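Side-chain contact in Hit-like protein involved in cell-cycle regulation (PDB 3LB5), which probably binds nucleotides as a HINT-type member of the histidine triad (HIT) family and may take part in cell-cycle regulation: residues Ala53-Met58 against Glu152-Ile157. Residues are numbered along the deposited sequence; the frame is centred on the assembly and turned at random.
Sequences AFMDIM and ENAKKI
Met55 alone carries the strand side of this contact, meeting Asn153, Ala154 and Ile157 on one face of the helix. Its side chain is folded rather than extended. The chain bends at chi2 and again at chi3 (-66°), so that CG and SD meet Ala154 while SD and CE both meet Ile157. Near the base of the side chain, Met55 CG lies 4.1 Å from Ala154 CB. Farther along, Met55 SD comes within 4.1 Å of Ala154 CA. The terminal methyl makes the closest approach, with Met55 CE 3.7 Å from Ile157 CD1. Here the two side chains reach toward each other and touch tip to tip. Ile157 CD1 also lies 3.8 Å from Met55 SD, so one methyl packs against both the sulfur and the end of the thioether. From the preceding turn of the helix, Asn153 adds only its aliphatic part: Asn153 CB is 4.1 Å from Met55 CE, and the two side chains cross at about a right angle. The join is apolar and small, burying 136 Å² in total, but all four touching residues are buried.

Just after Met55 the chain leaves the strand. Asp56 OD1 accepts a hydrogen bond from Met58 N at 2.9 Å, forming an Asx turn. Ile57 N in this turn is hydrogen-bonded to a bound ligand of unknown identity, probably from the crystallisation liquor.

Strand 51-55 runs between strands 44-47 and 65-69 of the antiparallel sheet, and the C-terminal helix 147-160 packs against it here. Val45 of strand 44-47 touches Met55, Ala154 and Ile157, and so extends the same apolar patch. Ile157 also reaches Thr65 of strand 65-69, and Val98 and Ala101 of helix 81-101, so it touches both the sheet and that helix.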
ATOM      1  N   ALA B  53       0.959  -1.417 -15.332  1.00  8.00           N
ATOM      2  CA  ALA B  53       0.007  -2.195 -14.547  1.00  8.07           C
ATOM      3  C   ALA B  53      -0.345  -3.429 -15.332  1.00  7.78           C
ATOM      4  O   ALA B  53      -0.650  -3.346 -16.525  1.00  8.44           O
ATOM      5  CB  ALA B  53      -1.262  -1.367 -14.216  1.00  7.82           C
ATOM      6  N   PHE B  54      -0.328  -4.578 -14.664  1.00  7.79           N
ATOM      7  CA  PHE B  54      -0.414  -5.842 -15.365  1.00  8.24           C
ATOM      8  C   PHE B  54      -1.012  -6.903 -14.433  1.00  8.73           C
ATOM      9  O   PHE B  54      -1.021  -6.745 -13.216  1.00  8.50           O
ATOM     10  CB  PHE B  54       0.970  -6.264 -15.916  1.00  7.79           C
ATOM     11  CG  PHE B  54       2.023  -6.466 -14.844  1.00  9.02           C
ATOM     12  CD1 PHE B  54       2.281  -7.748 -14.334  1.00  8.15           C
ATOM     13  CD2 PHE B  54       2.767  -5.384 -14.358  1.00  8.44           C
ATOM     14  CE1 PHE B  54       3.269  -7.958 -13.340  1.00 10.77           C
ATOM     15  CE2 PHE B  54       3.759  -5.582 -13.351  1.00 10.28           C
ATOM     16  CZ  PHE B  54       4.006  -6.881 -12.843  1.00 10.92           C
ATOM     17  N   MET B  55      -1.563  -7.941 -15.033  1.00  9.04           N
ATOM     18  CA  MET B  55      -2.249  -8.979 -14.290  1.00 10.22           C
ATOM     19  C   MET B  55      -1.265  -9.838 -13.512  1.00 10.46           C
ATOM     20  O   MET B  55      -0.231 -10.262 -14.051  1.00 10.46           O
ATOM     21  CB  MET B  55      -3.080  -9.848 -15.246  1.00 10.78           C
ATOM     22  CG  MET B  55      -4.077  -9.061 -16.126  1.00 10.26           C
ATOM     23  SD  MET B  55      -5.059  -7.866 -15.199  1.00 11.10           S
ATOM     24  CE  MET B  55      -6.005  -9.019 -14.184  1.00  8.80           C
ATOM     25  N   ASP B  56      -1.586 -10.089 -12.242  1.00 10.90           N
ATOM     26  CA  ASP B  56      -0.863 -11.088 -11.464  1.00 11.25           C
ATOM     27  C   ASP B  56      -1.210 -12.477 -12.017  1.00 11.19           C
ATOM     28  O   ASP B  56      -2.392 -12.800 -12.169  1.00 11.81           O
ATOM     29  CB  ASP B  56      -1.273 -10.986  -9.981  1.00 11.91           C
ATOM     30  CG  ASP B  56      -0.344 -11.764  -9.047  1.00 12.23           C
ATOM     31  OD1 ASP B  56       0.095 -12.880  -9.395  1.00 15.52           O
ATOM     32  OD2 ASP B  56      -0.048 -11.264  -7.943  1.00 16.40           O
ATOM     33  N   ILE B  57      -0.199 -13.296 -12.325  1.00 11.22           N
ATOM     34  CA  ILE B  57      -0.431 -14.638 -12.891  1.00 11.11           C
ATOM     35  C   ILE B  57      -0.810 -15.712 -11.860  1.00 11.46           C
ATOM     36  O   ILE B  57      -1.210 -16.818 -12.235  1.00  9.76           O
ATOM     37  CB  ILE B  57       0.745 -15.156 -13.789  1.00 11.54           C
ATOM     38  CG1 ILE B  57       2.018 -15.416 -12.967  1.00 11.60           C
ATOM     39  CG2 ILE B  57       0.969 -14.203 -15.003  1.00 11.52           C
ATOM     40  CD1 ILE B  57       3.139 -16.052 -13.767  1.00 13.85           C
ATOM     41  N   MET B  58      -0.688 -15.394 -10.577  1.00 11.39           N
ATOM     42  CA  MET B  58      -1.213 -16.283  -9.535  1.00 12.61           C
ATOM     43  C   MET B  58      -2.138 -15.465  -8.641  1.00 12.35           C
ATOM     44  O   MET B  58      -1.798 -15.173  -7.491  1.00 11.57           O
ATOM     45  CB  MET B  58      -0.082 -16.919  -8.730  1.00 13.45           C
ATOM     46  CG  MET B  58       0.727 -17.965  -9.496  1.00 18.03           C
ATOM     47  SD  MET B  58       2.263 -18.344  -8.617  1.00 28.83           S
ATOM     48  CE  MET B  58       3.279 -16.975  -9.140  1.00 24.59           C
ATOM     49  N   GLU B 152      -9.027 -11.885 -20.653  1.00 16.05           N
ATOM     50  CA  GLU B 152     -10.442 -11.575 -20.493  1.00 15.72           C
ATOM     51  C   GLU B 152     -10.649 -10.648 -19.284  1.00 15.07           C
ATOM     52  O   GLU B 152     -11.450  -9.718 -19.337  1.00 14.52           O
ATOM     53  CB  GLU B 152     -11.256 -12.870 -20.403  1.00 16.48           C
ATOM     54  CG  GLU B 152     -12.367 -12.892 -19.370  1.00 18.82           C
ATOM     55  CD  GLU B 152     -12.677 -14.307 -18.899  1.00 21.88           C
ATOM     56  OE1 GLU B 152     -12.991 -14.468 -17.700  1.00 23.40           O
ATOM     57  OE2 GLU B 152     -12.582 -15.255 -19.715  1.00 22.13           O
ATOM     58  N   ASN B 153      -9.890 -10.886 -18.217  1.00 14.20           N
ATOM     59  CA  ASN B 153      -9.940 -10.029 -17.032  1.00 14.16           C
ATOM     60  C   ASN B 153      -9.316  -8.659 -17.281  1.00 14.11           C
ATOM     61  O   ASN B 153      -9.838  -7.633 -16.810  1.00 14.37           O
ATOM     62  CB  ASN B 153      -9.323 -10.740 -15.820  1.00 13.47           C
ATOM     63  CG  ASN B 153     -10.171 -11.908 -15.337  1.00 14.52           C
ATOM     64  OD1 ASN B 153     -11.354 -11.972 -15.633  1.00 15.09           O
ATOM     65  ND2 ASN B 153      -9.577 -12.818 -14.586  1.00 14.63           N
ATOM     66  N   ALA B 154      -8.225  -8.645 -18.045  1.00 13.51           N
ATOM     67  CA  ALA B 154      -7.565  -7.394 -18.443  1.00 14.12           C
ATOM     68  C   ALA B 154      -8.491  -6.474 -19.244  1.00 13.79           C
ATOM     69  O   ALA B 154      -8.530  -5.267 -19.016  1.00 13.98           O
ATOM     70  CB  ALA B 154      -6.289  -7.687 -19.244  1.00 13.48           C
ATOM     71  N   LYS B 155      -9.233  -7.060 -20.181  1.00 14.10           N
ATOM     72  CA  LYS B 155     -10.145  -6.302 -21.048  1.00 14.14           C
ATOM     73  C   LYS B 155     -11.200  -5.534 -20.242  1.00 13.86           C
ATOM     74  O   LYS B 155     -11.449  -4.360 -20.510  1.00 13.41           O
ATOM     75  CB  LYS B 155     -10.786  -7.228 -22.098  1.00 14.35           C
ATOM     76  N   LYS B 156     -11.766  -6.193 -19.230  1.00 13.90           N
ATOM     77  CA  LYS B 156     -12.719  -5.590 -18.288  1.00 14.19           C
ATOM     78  C   LYS B 156     -12.131  -4.385 -17.560  1.00 14.47           C
ATOM     79  O   LYS B 156     -12.774  -3.337 -17.412  1.00 13.80           O
ATOM     80  CB  LYS B 156     -13.130  -6.624 -17.235  1.00 14.53           C
ATOM     81  CG  LYS B 156     -14.055  -7.725 -17.707  1.00 16.36           C
ATOM     82  CD  LYS B 156     -14.035  -8.840 -16.670  1.00 19.52           C
ATOM     83  CE  LYS B 156     -15.382  -9.463 -16.451  1.00 20.90           C
ATOM     84  NZ  LYS B 156     -15.395 -10.252 -15.169  1.00 21.59           N
ATOM     85  N   ILE B 157     -10.905  -4.559 -17.079  1.00 14.89           N
ATOM     86  CA  ILE B 157     -10.182  -3.503 -16.403  1.00 15.69           C
ATOM     87  C   ILE B 157      -9.886  -2.362 -17.393  1.00 16.36           C
ATOM     88  O   ILE B 157     -10.117  -1.189 -17.078  1.00 16.67           O
ATOM     89  CB  ILE B 157      -8.894  -4.064 -15.740  1.00 15.83           C
ATOM     90  CG1 ILE B 157      -9.277  -5.083 -14.646  1.00 15.69           C
ATOM     91  CG2 ILE B 157      -8.061  -2.944 -15.153  1.00 16.30           C
ATOM     92  CD1 ILE B 157      -8.117  -5.934 -14.118  1.00 14.03           C
TER